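Local coordinates for tubulin-like protein CetZ1 (Haloferax volcanii, PDB 4B46) that binds and probably hydrolyses GTP as a tubulin-like cytoskeletal protein, controlling cell shape and needed for the rod-shaped cells that swim efficiently, at residues G226-V238 with L274-C287. Numbering follows the deposited sequence.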
ATOM      1  N   GLY A 226       7.871  11.938  -3.648  1.00 22.33           N
ATOM      2  CA  GLY A 226       7.437  11.075  -4.738  1.00 20.93           C
ATOM      3  C   GLY A 226       8.292   9.835  -4.939  1.00 20.15           C
ATOM      4  O   GLY A 226       9.182   9.536  -4.141  1.00 22.58           O
ATOM      5  N   GLY A 227       8.019   9.106  -6.013  1.00 18.35           N
ATOM      6  CA  GLY A 227       8.766   7.899  -6.312  1.00 17.45           C
ATOM      7  C   GLY A 227       8.175   6.693  -5.618  1.00 17.71           C
ATOM      8  O   GLY A 227       6.965   6.590  -5.472  1.00 17.42           O
ATOM      9  N   VAL A 228       9.043   5.793  -5.168  1.00 18.14           N
ATOM     10  CA  VAL A 228       8.633   4.517  -4.598  1.00 11.58           C
ATOM     11  C   VAL A 228       8.898   4.484  -3.097  1.00 11.28           C
ATOM     12  O   VAL A 228       9.941   4.953  -2.642  1.00 17.18           O
ATOM     13  CB  VAL A 228       9.425   3.370  -5.272  1.00 19.38           C
ATOM     14  CG1 VAL A 228       9.161   2.049  -4.583  1.00 18.79           C
ATOM     15  CG2 VAL A 228       9.076   3.283  -6.752  1.00 24.92           C
ATOM     16  N   SER A 229       7.965   3.927  -2.326  1.00 16.17           N
ATOM     17  CA  SER A 229       8.187   3.735  -0.894  1.00 17.42           C
ATOM     18  C   SER A 229       8.113   2.277  -0.477  1.00 14.86           C
ATOM     19  O   SER A 229       7.455   1.466  -1.122  1.00 15.47           O
ATOM     20  CB  SER A 229       7.202   4.548  -0.059  1.00 13.80           C
ATOM     21  OG  SER A 229       7.349   5.922  -0.335  1.00 14.77           O
ATOM     22  N   THR A 230       8.786   1.962   0.622  1.00 15.21           N
ATOM     23  CA  THR A 230       8.802   0.610   1.170  1.00 15.31           C
ATOM     24  C   THR A 230       8.580   0.705   2.676  1.00 16.07           C
ATOM     25  O   THR A 230       8.887   1.730   3.299  1.00 13.97           O
ATOM     26  CB  THR A 230      10.135  -0.120   0.839  1.00 19.45           C
ATOM     27  OG1 THR A 230      10.077  -1.497   1.262  1.00 17.76           O
ATOM     28  CG2 THR A 230      11.342   0.572   1.505  1.00 16.72           C
ATOM     29  N   VAL A 231       8.037  -0.354   3.269  1.00 13.44           N
ATOM     30  CA  VAL A 231       7.761  -0.340   4.699  1.00 14.87           C
ATOM     31  C   VAL A 231       8.443  -1.483   5.456  1.00 15.20           C
ATOM     32  O   VAL A 231       8.359  -2.642   5.053  1.00 17.57           O
ATOM     33  CB  VAL A 231       6.232  -0.340   4.971  1.00 18.30           C
ATOM     34  CG1 VAL A 231       5.929  -0.636   6.421  1.00 16.98           C
ATOM     35  CG2 VAL A 231       5.632   1.008   4.568  1.00 17.77           C
ATOM     36  N   GLY A 232       9.125  -1.140   6.554  1.00 11.86           N
ATOM     37  CA  GLY A 232       9.680  -2.138   7.455  1.00 12.96           C
ATOM     38  C   GLY A 232       8.789  -2.272   8.668  1.00 15.47           C
ATOM     39  O   GLY A 232       8.071  -1.330   9.008  1.00 19.16           O
ATOM     40  N   TYR A 233       8.832  -3.420   9.337  1.00 15.27           N
ATOM     41  CA  TYR A 233       7.846  -3.699  10.382  1.00 15.68           C
ATOM     42  C   TYR A 233       8.324  -4.761  11.346  1.00 18.16           C
ATOM     43  O   TYR A 233       8.792  -5.816  10.934  1.00 20.45           O
ATOM     44  CB  TYR A 233       6.519  -4.152   9.737  1.00 14.20           C
ATOM     45  CG  TYR A 233       5.442  -4.648  10.701  1.00 16.87           C
ATOM     46  CD1 TYR A 233       5.391  -5.977  11.100  1.00 22.04           C
ATOM     47  CD2 TYR A 233       4.440  -3.791  11.160  1.00 23.77           C
ATOM     48  CE1 TYR A 233       4.408  -6.436  11.966  1.00 25.09           C
ATOM     49  CE2 TYR A 233       3.444  -4.246  12.015  1.00 24.60           C
ATOM     50  CZ  TYR A 233       3.437  -5.564  12.414  1.00 32.15           C
ATOM     51  OH  TYR A 233       2.458  -6.015  13.266  1.00 40.20           O
ATOM     52  N   ALA A 234       8.184  -4.482  12.637  1.00 19.47           N
ATOM     53  CA  ALA A 234       8.392  -5.493  13.660  1.00 23.55           C
ATOM     54  C   ALA A 234       7.399  -5.275  14.793  1.00 24.05           C
ATOM     55  O   ALA A 234       6.982  -4.153  15.059  1.00 22.41           O
ATOM     56  CB  ALA A 234       9.828  -5.459  14.180  1.00 17.16           C
ATOM     57  N   SER A 235       7.007  -6.354  15.454  1.00 25.10           N
ATOM     58  CA  SER A 235       6.083  -6.240  16.571  1.00 31.22           C
ATOM     59  C   SER A 235       6.368  -7.306  17.607  1.00 38.48           C
ATOM     60  O   SER A 235       6.982  -8.328  17.308  1.00 44.31           O
ATOM     61  CB  SER A 235       4.637  -6.357  16.092  1.00 33.37           C
ATOM     62  OG  SER A 235       4.331  -7.679  15.713  1.00 40.93           O
ATOM     63  N   GLU A 236       5.917  -7.059  18.829  1.00 38.90           N
ATOM     64  CA  GLU A 236       6.035  -8.041  19.893  1.00 40.66           C
ATOM     65  C   GLU A 236       5.007  -7.779  20.986  1.00 44.03           C
ATOM     66  O   GLU A 236       4.548  -6.646  21.171  1.00 36.34           O
ATOM     67  CB  GLU A 236       7.441  -8.021  20.484  1.00 45.86           C
ATOM     68  CG  GLU A 236       7.846  -6.698  21.074  1.00 53.25           C
ATOM     69  CD  GLU A 236       9.205  -6.759  21.726  1.00 63.87           C
ATOM     70  OE1 GLU A 236       9.579  -7.839  22.233  1.00 74.07           O
ATOM     71  OE2 GLU A 236       9.904  -5.727  21.725  1.00 64.00           O
ATOM     72  N   GLY A 237       4.643  -8.838  21.703  1.00 50.10           N
ATOM     73  CA  GLY A 237       3.652  -8.744  22.760  1.00 52.38           C
ATOM     74  C   GLY A 237       4.176  -8.052  24.003  1.00 54.41           C
ATOM     75  O   GLY A 237       5.366  -7.738  24.094  1.00 50.23           O
ATOM     76  N   VAL A 238       3.274  -7.814  24.955  1.00 62.81           N
ATOM     77  CA  VAL A 238       3.609  -7.190  26.236  1.00 62.72           C
ATOM     78  C   VAL A 238       4.140  -5.774  26.055  1.00 64.79           C
ATOM     79  O   VAL A 238       3.379  -4.855  25.743  1.00 67.34           O
ATOM     80  CB  VAL A 238       4.610  -8.047  27.050  1.00 62.63           C
ATOM     81  CG1 VAL A 238       5.354  -7.193  28.073  1.00 63.72           C
ATOM     82  CG2 VAL A 238       3.894  -9.220  27.714  1.00 64.27           C
ATOM     83  N   LEU A 274      12.952  -2.929  18.531  1.00 27.74           N
ATOM     84  CA  LEU A 274      11.930  -3.033  17.494  1.00 22.38           C
ATOM     85  C   LEU A 274      12.310  -2.223  16.258  1.00 23.65           C
ATOM     86  O   LEU A 274      12.078  -2.656  15.128  1.00 23.38           O
ATOM     87  CB  LEU A 274      10.580  -2.538  18.004  1.00 27.55           C
ATOM     88  CG  LEU A 274       9.670  -3.468  18.798  1.00 31.45           C
ATOM     89  CD1 LEU A 274       8.357  -2.746  19.035  1.00 36.84           C
ATOM     90  CD2 LEU A 274       9.439  -4.798  18.071  1.00 27.06           C
ATOM     91  N   VAL A 275      12.878  -1.042  16.488  1.00 21.63           N
ATOM     92  CA  VAL A 275      13.312  -0.167  15.409  1.00 18.72           C
ATOM     93  C   VAL A 275      14.352  -0.884  14.549  1.00 17.65           C
ATOM     94  O   VAL A 275      14.236  -0.931  13.320  1.00 22.55           O
ATOM     95  CB  VAL A 275      13.876   1.175  15.956  1.00 24.19           C
ATOM     96  CG1 VAL A 275      14.526   1.981  14.855  1.00 16.18           C
ATOM     97  CG2 VAL A 275      12.772   1.995  16.613  1.00 20.68           C
ATOM     98  N   ARG A 276      15.356  -1.460  15.199  1.00 17.36           N
ATOM     99  CA  ARG A 276      16.366  -2.246  14.491  1.00 23.25           C
ATOM    100  C   ARG A 276      15.770  -3.441  13.742  1.00 19.81           C
ATOM    101  O   ARG A 276      16.108  -3.678  12.582  1.00 21.88           O
ATOM    102  CB  ARG A 276      17.483  -2.696  15.437  1.00 25.17           C
ATOM    103  CG  ARG A 276      18.285  -1.527  16.021  1.00 32.72           C
ATOM    104  CD  ARG A 276      19.623  -1.979  16.628  1.00 36.16           C
ATOM    105  NE  ARG A 276      19.437  -2.919  17.730  1.00 34.55           N
ATOM    106  CZ  ARG A 276      19.163  -2.551  18.976  1.00 38.02           C
ATOM    107  NH1 ARG A 276      19.046  -1.265  19.271  1.00 38.02           N
ATOM    108  NH2 ARG A 276      19.001  -3.463  19.923  1.00 41.55           N
ATOM    109  N   LYS A 277      14.880  -4.181  14.397  1.00 21.57           N
ATOM    110  CA  LYS A 277      14.269  -5.362  13.782  1.00 25.66           C
ATOM    111  C   LYS A 277      13.455  -4.991  12.555  1.00 22.25           C
ATOM    112  O   LYS A 277      13.458  -5.715  11.550  1.00 19.47           O
ATOM    113  CB  LYS A 277      13.386  -6.105  14.782  1.00 26.38           C
ATOM    114  CG  LYS A 277      14.163  -6.878  15.822  1.00 34.58           C
ATOM    115  CD  LYS A 277      13.299  -7.194  17.029  1.00 38.34           C
ATOM    116  CE  LYS A 277      14.127  -7.752  18.174  1.00 47.35           C
ATOM    117  NZ  LYS A 277      13.292  -7.922  19.391  1.00 54.98           N
ATOM    118  N   ALA A 278      12.763  -3.855  12.633  1.00 19.95           N
ATOM    119  CA  ALA A 278      11.955  -3.378  11.520  1.00 18.36           C
ATOM    120  C   ALA A 278      12.831  -2.921  10.357  1.00 24.48           C
ATOM    121  O   ALA A 278      12.516  -3.188   9.193  1.00 20.38           O
ATOM    122  CB  ALA A 278      11.030  -2.244  11.970  1.00 22.41           C
ATOM    123  N   ALA A 279      13.935  -2.244  10.667  1.00 18.30           N
ATOM    124  CA  ALA A 279      14.790  -1.708   9.612  1.00 18.05           C
ATOM    125  C   ALA A 279      15.567  -2.810   8.907  1.00 14.88           C
ATOM    126  O   ALA A 279      15.837  -2.712   7.711  1.00 19.08           O
ATOM    127  CB  ALA A 279      15.745  -0.685  10.155  1.00 15.95           C
ATOM    128  N   LEU A 280      15.930  -3.846   9.652  1.00 15.65           N
ATOM    129  CA  LEU A 280      16.779  -4.915   9.119  1.00 17.02           C
ATOM    130  C   LEU A 280      15.974  -6.144   8.702  1.00 22.53           C
ATOM    131  O   LEU A 280      16.505  -7.069   8.077  1.00 25.47           O
ATOM    132  CB  LEU A 280      17.854  -5.299  10.147  1.00 17.28           C
ATOM    133  CG  LEU A 280      18.672  -4.109  10.664  1.00 28.42           C
ATOM    134  CD1 LEU A 280      19.769  -4.553  11.632  1.00 26.58           C
ATOM    135  CD2 LEU A 280      19.258  -3.288   9.521  1.00 22.42           C
ATOM    136  N   GLY A 281      14.689  -6.151   9.038  1.00 20.10           N
ATOM    137  CA  GLY A 281      13.834  -7.272   8.694  1.00 23.28           C
ATOM    138  C   GLY A 281      13.359  -7.188   7.256  1.00 22.31           C
ATOM    139  O   GLY A 281      13.779  -6.307   6.506  1.00 18.58           O
ATOM    140  N   ARG A 282      12.471  -8.097   6.877  1.00 20.82           N
ATOM    141  CA  ARG A 282      11.914  -8.108   5.528  1.00 19.58           C
ATOM    142  C   ARG A 282      11.029  -6.878   5.287  1.00 17.30           C
ATOM    143  O   ARG A 282      10.111  -6.588   6.054  1.00 18.92           O
ATOM    144  CB  ARG A 282      11.134  -9.396   5.289  1.00 20.85           C
ATOM    145  CG  ARG A 282      10.655  -9.588   3.846  1.00 27.28           C
ATOM    146  CD  ARG A 282       9.946 -10.915   3.703  1.00 32.57           C
ATOM    147  NE  ARG A 282      10.886 -12.023   3.823  1.00 38.65           N
ATOM    148  CZ  ARG A 282      10.625 -13.153   4.462  1.00 48.56           C
ATOM    149  NH1 ARG A 282       9.443 -13.319   5.044  1.00 54.04           N
ATOM    150  NH2 ARG A 282      11.546 -14.113   4.524  1.00 42.97           N
ATOM    151  N   LEU A 283      11.338  -6.150   4.221  1.00 16.63           N
ATOM    152  CA  LEU A 283      10.568  -4.978   3.818  1.00 17.57           C
ATOM    153  C   LEU A 283       9.446  -5.358   2.853  1.00 18.25           C
ATOM    154  O   LEU A 283       9.519  -6.387   2.198  1.00 13.95           O
ATOM    155  CB  LEU A 283      11.498  -3.985   3.132  1.00 18.91           C
ATOM    156  CG  LEU A 283      12.734  -3.617   3.961  1.00 20.65           C
ATOM    157  CD1 LEU A 283      13.525  -2.566   3.217  1.00 18.78           C
ATOM    158  CD2 LEU A 283      12.333  -3.117   5.354  1.00 15.31           C
ATOM    159  N   THR A 284       8.417  -4.520   2.763  1.00 16.67           N
ATOM    160  CA  THR A 284       7.331  -4.758   1.811  1.00 18.45           C
ATOM    161  C   THR A 284       7.919  -4.856   0.404  1.00 18.84           C
ATOM    162  O   THR A 284       7.590  -5.774  -0.356  1.00 14.30           O
ATOM    163  CB  THR A 284       6.226  -3.664   1.907  1.00 16.12           C
ATOM    164  OG1 THR A 284       6.783  -2.367   1.655  1.00 15.17           O
ATOM    165  CG2 THR A 284       5.585  -3.675   3.295  1.00 11.60           C
ATOM    166  N   LEU A 285       8.818  -3.923   0.085  1.00 15.13           N
ATOM    167  CA  LEU A 285       9.668  -4.004  -1.100  1.00 14.24           C
ATOM    168  C   LEU A 285      11.129  -4.084  -0.674  1.00 17.36           C
ATOM    169  O   LEU A 285      11.675  -3.114  -0.167  1.00 13.32           O
ATOM    170  CB  LEU A 285       9.472  -2.781  -2.014  1.00 14.37           C
ATOM    171  CG  LEU A 285      10.459  -2.662  -3.192  1.00 15.30           C
ATOM    172  CD1 LEU A 285      10.317  -3.826  -4.205  1.00 17.26           C
ATOM    173  CD2 LEU A 285      10.308  -1.316  -3.895  1.00 15.87           C
ATOM    174  N   PRO A 286      11.774  -5.247  -0.872  1.00 19.58           N
ATOM    175  CA  PRO A 286      13.185  -5.357  -0.472  1.00 18.75           C
ATOM    176  C   PRO A 286      14.072  -4.371  -1.229  1.00 20.99           C
ATOM    177  O   PRO A 286      13.858  -4.121  -2.423  1.00 21.19           O
ATOM    178  CB  PRO A 286      13.551  -6.804  -0.836  1.00 19.77           C
ATOM    179  CG  PRO A 286      12.267  -7.530  -0.791  1.00 18.39           C
ATOM    180  CD  PRO A 286      11.216  -6.541  -1.291  1.00 19.03           C
ATOM    181  N   CYS A 287      15.034  -3.795  -0.515  1.00 17.23           N
ATOM    182  CA  CYS A 287      15.986  -2.851  -1.084  1.00 18.65           C
ATOM    183  C   CYS A 287      17.044  -2.537  -0.038  1.00 20.77           C
ATOM    184  O   CYS A 287      16.931  -2.952   1.111  1.00 26.24           O
ATOM    185  CB  CYS A 287      15.280  -1.557  -1.513  1.00 21.04           C
ATOM    186  SG  CYS A 287      14.471  -0.639  -0.174  1.00 24.31           S
TER
HETATM  187  O   HOH W   1       7.655  -5.163   6.288  1.00 15.39           O
HETATM  188  O   HOH W   2      10.802  -5.330   8.479  1.00 14.49           O
HETATM  189  O   HOH W   3       8.496  -7.457   8.629  1.00 19.48           O
HETATM  190  O   HOH W   4      11.066  -7.533  11.213  1.00 28.77           O
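Strand 228-237 runs over helix 274-280 with an axis separation of 5.8 Å and directions 138° apart, while the loop after the helix carries on antiparallel alongside the strand. Val-231 meets Thr-284 twice: its N donates to Thr-284 OG1 (2.9 Å), and its O accepts from Thr-284 N (3.0 Å). Thr-230 has OG1 anti to its own nitrogen (chi1 -174°), which carries the hydroxyl to Leu-285 O, donating at 2.7 Å from somewhat above the carbonyl plane; its CG2 lies 3.8 Å from Cys-287 SG. A valine here would probably leave the buried Leu-285 carbonyl without this donor. Beyond, Gly-232 lets the two segments close in, its CA 3.5 Å from Leu-283 CD2; a side chain would strike Ala-278 O. Water 2 links Tyr-233 N to the carbonyls of Ala-278 and Arg-282. Ala-234 CB sits against Lys-277 CB (3.7 Å), and Leu-274 turns CG and CD2 to Glu-236 OE2, the two side chains crossing at a slant. Both segments belong to the C-terminal domain of this tubulin-type fold, where the strand lies between strands 163-168 and 339-347. Thr-284 OG1 also bonds Val-166 O, tying the loop to the neighbouring strand, while helix 308-322 packs against Val-275 and Ala-279.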